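Local structure of protein, Family 18 Chitinase (3SIM) at residues A[85-89]-A[90-94]; A[139-142]-A[143-147]. The protein is a plant family 18 chitinase that probably binds chitin and hydrolyses its glycosidic bonds. All blocks are in the same frame, centred on the assembly; numbering follows the deposited sequence.

Overall arrangement
Both contacts belong to one TIM barrel and follow each other along the chain. Contact 1 (85-94) holds the small beta hairpin of strands 86-87 and 90-91, its centre about 16 Å from that of the chain. It follows the C-terminal end of strand 76-83, the barrel end where TIM-barrel enzymes carry their active sites. Contact 2 is two turns of helix 134-150 in the outer helical layer, its centre about 17 Å from the chain's. The two centres are about 22 Å apart, yet Phe94 bridges them: its CZ lies 3.9 Å from CB of Cys140. The ring also meets Trp102 and Phe137 of the surrounding helices and Tyr126 just past barrel strand 121-125.

Contact 1: residues A[85-89]-A[90-94]; sequences ASVGS and NTVQF
Val87 and Asn90 close a two-residue beta hairpin: they pair by two backbone hydrogen bonds around a type II' turn whose second and third residues are Gly88 and Ser89. Gly88 has a positive phi (59°), which glycine, lacking a CB, adopts easily. Asn90 N gives its hydrogen to Val87 O from above the carbonyl plane, while Val87 N returns a nearly straight bond, 2.9 Å long, to Asn90 O in that carbonyl's plane. A third bond, from Val92 N to Ala85 O, continues the pairing past the non-hydrogen-bonded pair Ser86 and Thr91.

The side chain of Val92 supplies the apolar contact. Its CB stands 3.9 Å from Ala85 O. With CG1 anti to the backbone N (chi1 174°), the other methyl, CG2, is placed beside that N and reaches across the hairpin, 3.7 Å from both Ser86 C and Val87 N. The same methyl meets CB of Val87, also at 3.7 Å. Branched valines suit these two buried places, where both also rest on Val37 of strand 28-37, fastening the hairpin to the barrel wall.

Ser86 and Thr91 point to the face opposite that of Val87 and Asn90, with polar side chains fit for a more open surface. There a single water joins the turn to the returning strand, donating to Ser89 O at 3.0 Å and hydrogen-bonded to Thr91 OG1 at 2.7 Å.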
ATOM      1  N   ALA A  85       3.613  10.269  -0.658  1.00 14.81           N
ATOM      2  CA  ALA A  85       4.457  11.358  -0.216  1.00 16.12           C
ATOM      3  C   ALA A  85       4.247  12.738  -0.811  1.00 16.17           C
ATOM      4  O   ALA A  85       4.227  13.661  -0.096  1.00 14.98           O
ATOM      5  CB  ALA A  85       5.915  11.010  -0.300  1.00 16.64           C
ATOM      6  N   SER A  86       4.122  12.816  -2.115  1.00 16.47           N
ATOM      7  CA  SER A  86       4.122  14.040  -2.884  1.00 18.46           C
ATOM      8  C   SER A  86       3.146  14.009  -4.039  1.00 18.75           C
ATOM      9  O   SER A  86       2.885  13.013  -4.608  1.00 19.21           O
ATOM     10  CB  SER A  86       5.487  14.293  -3.478  1.00 19.84           C
ATOM     11  OG  SER A  86       6.344  14.977  -2.614  1.00 26.43           O
ATOM     12  N   VAL A  87       2.684  15.169  -4.391  1.00 18.63           N
ATOM     13  CA  VAL A  87       1.942  15.396  -5.573  1.00 19.48           C
ATOM     14  C   VAL A  87       2.595  16.599  -6.340  1.00 19.96           C
ATOM     15  O   VAL A  87       2.668  17.708  -5.883  1.00 18.74           O
ATOM     16  CB  VAL A  87       0.478  15.510  -5.084  1.00 19.76           C
ATOM     17  CG1 VAL A  87      -0.018  16.831  -5.040  1.00 18.96           C
ATOM     18  CG2 VAL A  87      -0.396  14.558  -5.704  1.00 17.23           C
ATOM     19  N   GLY A  88       3.070  16.326  -7.526  1.00 21.78           N
ATOM     20  CA  GLY A  88       3.947  17.254  -8.180  1.00 22.92           C
ATOM     21  C   GLY A  88       5.135  17.433  -7.293  1.00 24.39           C
ATOM     22  O   GLY A  88       5.754  16.485  -6.939  1.00 25.43           O
ATOM     23  N   SER A  89       5.440  18.657  -6.933  1.00 25.06           N
ATOM     24  CA  SER A  89       6.474  18.941  -5.989  1.00 25.28           C
ATOM     25  C   SER A  89       5.952  19.259  -4.589  1.00 23.95           C
ATOM     26  O   SER A  89       6.706  19.569  -3.736  1.00 25.04           O
ATOM     27  CB  SER A  89       7.463  19.996  -6.550  1.00 26.13           C
ATOM     28  OG  SER A  89       7.003  21.311  -6.532  1.00 28.73           O
ATOM     29  N   ASN A  90       4.654  19.207  -4.393  1.00 21.14           N
ATOM     30  CA  ASN A  90       4.057  19.577  -3.132  1.00 19.56           C
ATOM     31  C   ASN A  90       3.897  18.378  -2.177  1.00 18.40           C
ATOM     32  O   ASN A  90       3.434  17.346  -2.562  1.00 17.24           O
ATOM     33  CB  ASN A  90       2.711  20.274  -3.320  1.00 20.68           C
ATOM     34  CG  ASN A  90       2.762  21.509  -4.245  1.00 23.93           C
ATOM     35  OD1 ASN A  90       2.968  22.627  -3.807  1.00 26.36           O
ATOM     36  ND2 ASN A  90       2.545  21.284  -5.503  1.00 21.10           N
ATOM     37  N   THR A  91       4.261  18.566  -0.933  1.00 15.64           N
ATOM     38  CA  THR A  91       4.096  17.545   0.062  1.00 15.45           C
ATOM     39  C   THR A  91       2.582  17.223   0.265  1.00 13.48           C
ATOM     40  O   THR A  91       1.799  18.087   0.349  1.00 13.10           O
ATOM     41  CB  THR A  91       4.796  17.920   1.374  1.00 16.31           C
ATOM     42  OG1 THR A  91       6.183  18.037   1.152  1.00 15.47           O
ATOM     43  CG2 THR A  91       4.540  16.886   2.429  1.00 16.09           C
ATOM     44  N   VAL A  92       2.222  15.953   0.340  1.00 12.20           N
ATOM     45  CA  VAL A  92       0.863  15.564   0.670  1.00 10.78           C
ATOM     46  C   VAL A  92       0.625  15.502   2.206  1.00 10.71           C
ATOM     47  O   VAL A  92       1.080  14.632   2.905  1.00 10.03           O
ATOM     48  CB  VAL A  92       0.410  14.240  -0.038  1.00 10.76           C
ATOM     49  CG1 VAL A  92      -0.899  13.812   0.417  1.00 10.68           C
ATOM     50  CG2 VAL A  92       0.451  14.373  -1.527  1.00 10.49           C
ATOM     51  N   GLN A  93      -0.121  16.485   2.652  1.00  9.81           N
ATOM     52  CA  GLN A  93      -0.517  16.679   4.032  1.00 10.89           C
ATOM     53  C   GLN A  93      -1.967  16.250   4.224  1.00 12.42           C
ATOM     54  O   GLN A  93      -2.814  16.767   3.528  1.00 12.80           O
ATOM     55  CB  GLN A  93      -0.367  18.150   4.455  1.00 11.35           C
ATOM     56  CG  GLN A  93       1.069  18.701   4.440  1.00 11.96           C
ATOM     57  CD  GLN A  93       1.896  18.344   5.640  1.00 12.05           C
ATOM     58  OE1 GLN A  93       3.067  18.605   5.653  1.00 15.57           O
ATOM     59  NE2 GLN A  93       1.303  17.703   6.617  1.00  9.04           N
ATOM     60  N   PHE A  94      -2.238  15.325   5.147  1.00 11.79           N
ATOM     61  CA  PHE A  94      -3.627  15.019   5.492  1.00 13.20           C
ATOM     62  C   PHE A  94      -4.294  16.233   6.120  1.00 14.12           C
ATOM     63  O   PHE A  94      -3.837  16.749   7.080  1.00 14.36           O
ATOM     64  CB  PHE A  94      -3.812  13.827   6.442  1.00 13.11           C
ATOM     65  CG  PHE A  94      -5.240  13.378   6.590  1.00 14.33           C
ATOM     66  CD1 PHE A  94      -5.754  12.433   5.771  1.00 13.05           C
ATOM     67  CD2 PHE A  94      -6.090  13.937   7.507  1.00 15.23           C
ATOM     68  CE1 PHE A  94      -7.040  12.056   5.873  1.00 10.68           C
ATOM     69  CE2 PHE A  94      -7.384  13.511   7.588  1.00 15.66           C
ATOM     70  CZ  PHE A  94      -7.841  12.593   6.766  1.00 13.19           C
TER
HETATM   71  O   HOH W   1       7.670  18.559  -1.091  1.00 26.03           O

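Contact 2: residues A[139-142]-A[143-147]; sequences ECIG and RLITT
Arg143 begins the second half of this helical segment by donating its backbone N-H to Glu139 O, one turn back, with N and O 3.0 Å apart. Its CB lies 3.4 Å from the same oxygen, and CG and CD follow close by, so the aliphatic part of the arginine runs past the backbone carbonyl before bending at chi3 (59°). The length of the side chain then lets NH2 form a salt bridge with Asp100 of helix 99-116. The carboxylate of Glu139 is near but not in contact, 5.3 Å from OE1 to Arg143 NH2.

Leu144 N hydrogen-bonds to Cys140 O, and its CB sits beside both that oxygen and Ile141 O. The leucine is buried against Leu110 of helix 99-116, a place suited to an apolar side chain.

Ile145 N makes a nearly straight 3.0 Å bond to Ile141 O. CG1, anti to the carbonyl carbon (chi1 -62°), lies 3.4 Å from that same acceptor, and the extended chain carries CD1 on to the CG2 methyl of Ile141, 3.7 Å away. The two isoleucines meet at an oblique angle, methyl against methyl, on a buried face.

Thr146 grips Gly142 O twice. Its N approaches nearly along the C=O axis, whereas OG1, set beside its own backbone N (chi1 -65°), turns back to the same oxygen at 3.1 Å from above the carbonyl plane. The hydroxyl thus spends its proton within the helix. Thr147 N continues the series, 3.0 Å from Arg143 O.

Such i+4 backbone bonds define an alpha-helix, made amphipathic by a buried face (Cys140, Ile141, Leu144, Ile145) and a more open one (Glu139, Arg143, Thr146, Thr147): the crossover helix of a beta-alpha-beta unit in a TIM barrel.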
ATOM      1  N   GLU A 139     -10.577   8.789  12.856  1.00 12.08           N
ATOM      2  CA  GLU A 139     -11.990   8.903  12.605  1.00 13.08           C
ATOM      3  C   GLU A 139     -12.364   9.004  11.129  1.00 12.52           C
ATOM      4  O   GLU A 139     -13.180   8.279  10.742  1.00 13.79           O
ATOM      5  CB  GLU A 139     -12.601  10.096  13.319  1.00 13.26           C
ATOM      6  CG  GLU A 139     -13.009   9.929  14.705  0.50 16.80           C
ATOM      7  CD  GLU A 139     -13.512  11.242  15.358  0.50 24.74           C
ATOM      8  OE1 GLU A 139     -14.465  11.865  14.850  1.00 26.51           O
ATOM      9  OE2 GLU A 139     -12.927  11.615  16.377  1.00 29.06           O
ATOM     10  N   CYS A 140     -11.686   9.841  10.352  1.00 11.77           N
ATOM     11  CA  CYS A 140     -11.925   9.970   8.943  1.00 10.63           C
ATOM     12  C   CYS A 140     -11.666   8.636   8.191  1.00 11.25           C
ATOM     13  O   CYS A 140     -12.537   8.166   7.505  1.00 10.86           O
ATOM     14  CB  CYS A 140     -11.015  11.057   8.348  1.00 10.95           C
ATOM     15  SG  CYS A 140     -11.438  12.796   8.583  1.00 15.62           S
ATOM     16  N   ILE A 141     -10.487   8.063   8.372  1.00  9.21           N
ATOM     17  CA  ILE A 141     -10.148   6.816   7.743  1.00  9.61           C
ATOM     18  C   ILE A 141     -10.997   5.637   8.224  1.00  9.68           C
ATOM     19  O   ILE A 141     -11.402   4.851   7.439  1.00  8.82           O
ATOM     20  CB  ILE A 141      -8.642   6.469   7.812  1.00  8.61           C
ATOM     21  CG1 ILE A 141      -7.808   7.650   7.337  1.00  8.65           C
ATOM     22  CG2 ILE A 141      -8.321   5.195   7.061  1.00  7.07           C
ATOM     23  CD1 ILE A 141      -7.966   7.970   5.938  1.00 10.50           C
ATOM     24  N   GLY A 142     -11.209   5.559   9.527  1.00  8.97           N
ATOM     25  CA  GLY A 142     -12.018   4.502  10.106  1.00 10.91           C
ATOM     26  C   GLY A 142     -13.446   4.537   9.573  1.00 11.79           C
ATOM     27  O   GLY A 142     -13.884   3.561   9.100  1.00 11.74           O
ATOM     28  N   ARG A 143     -14.091   5.699   9.552  1.00 11.53           N
ATOM     29  CA  ARG A 143     -15.419   5.821   8.980  1.00 11.49           C
ATOM     30  C   ARG A 143     -15.447   5.480   7.475  1.00 10.98           C
ATOM     31  O   ARG A 143     -16.268   4.781   7.069  1.00 10.51           O
ATOM     32  CB  ARG A 143     -16.066   7.183   9.268  1.00 12.48           C
ATOM     33  CG  ARG A 143     -16.601   7.329  10.678  1.00 15.01           C
ATOM     34  CD  ARG A 143     -17.072   8.734  11.036  1.00 20.65           C
ATOM     35  NE  ARG A 143     -18.120   9.245  10.195  1.00 24.69           N
ATOM     36  CZ  ARG A 143     -18.673  10.438  10.314  1.00 27.70           C
ATOM     37  NH1 ARG A 143     -19.605  10.793   9.478  1.00 26.86           N
ATOM     38  NH2 ARG A 143     -18.281  11.263  11.238  1.00 23.03           N
ATOM     39  N   LEU A 144     -14.462   5.922   6.714  1.00 10.42           N
ATOM     40  CA  LEU A 144     -14.372   5.595   5.301  1.00 10.62           C
ATOM     41  C   LEU A 144     -14.282   4.088   5.033  1.00 10.83           C
ATOM     42  O   LEU A 144     -15.064   3.628   4.301  1.00 10.16           O
ATOM     43  CB  LEU A 144     -13.087   6.177   4.738  1.00  9.89           C
ATOM     44  CG  LEU A 144     -12.883   6.575   3.284  1.00 12.56           C
ATOM     45  CD1 LEU A 144     -11.442   6.470   2.779  1.00 10.71           C
ATOM     46  CD2 LEU A 144     -13.904   6.116   2.283  1.00  9.50           C
ATOM     47  N   ILE A 145     -13.373   3.374   5.656  1.00  9.57           N
ATOM     48  CA  ILE A 145     -13.267   1.958   5.427  1.00  9.95           C
ATOM     49  C   ILE A 145     -14.546   1.205   5.852  1.00 10.50           C
ATOM     50  O   ILE A 145     -15.034   0.462   5.111  1.00 10.21           O
ATOM     51  CB  ILE A 145     -12.055   1.389   6.135  1.00  9.75           C
ATOM     52  CG1 ILE A 145     -10.788   2.025   5.580  1.00  9.60           C
ATOM     53  CG2 ILE A 145     -12.040  -0.138   6.085  1.00 11.03           C
ATOM     54  CD1 ILE A 145      -9.623   1.842   6.402  1.00 10.24           C
ATOM     55  N   THR A 146     -15.067   1.537   7.015  1.00 11.06           N
ATOM     56  CA  THR A 146     -16.225   0.909   7.601  1.00 13.13           C
ATOM     57  C   THR A 146     -17.419   1.086   6.653  1.00 12.62           C
ATOM     58  O   THR A 146     -18.025   0.127   6.304  1.00 12.09           O
ATOM     59  CB  THR A 146     -16.551   1.453   9.041  1.00 12.91           C
ATOM     60  OG1 THR A 146     -15.527   1.131   9.977  1.00 16.23           O
ATOM     61  CG2 THR A 146     -17.818   0.873   9.524  1.00 16.71           C
ATOM     62  N   THR A 147     -17.623   2.295   6.157  1.00 11.92           N
ATOM     63  CA  THR A 147     -18.696   2.587   5.210  1.00 11.96           C
ATOM     64  C   THR A 147     -18.606   1.862   3.878  1.00 11.73           C
ATOM     65  O   THR A 147     -19.544   1.329   3.419  1.00 11.36           O
ATOM     66  CB  THR A 147     -18.838   4.117   4.893  1.00 11.80           C
ATOM     67  OG1 THR A 147     -19.140   4.819   6.063  1.00 13.02           O
ATOM     68  CG2 THR A 147     -19.924   4.388   3.888  1.00  9.69           C
TER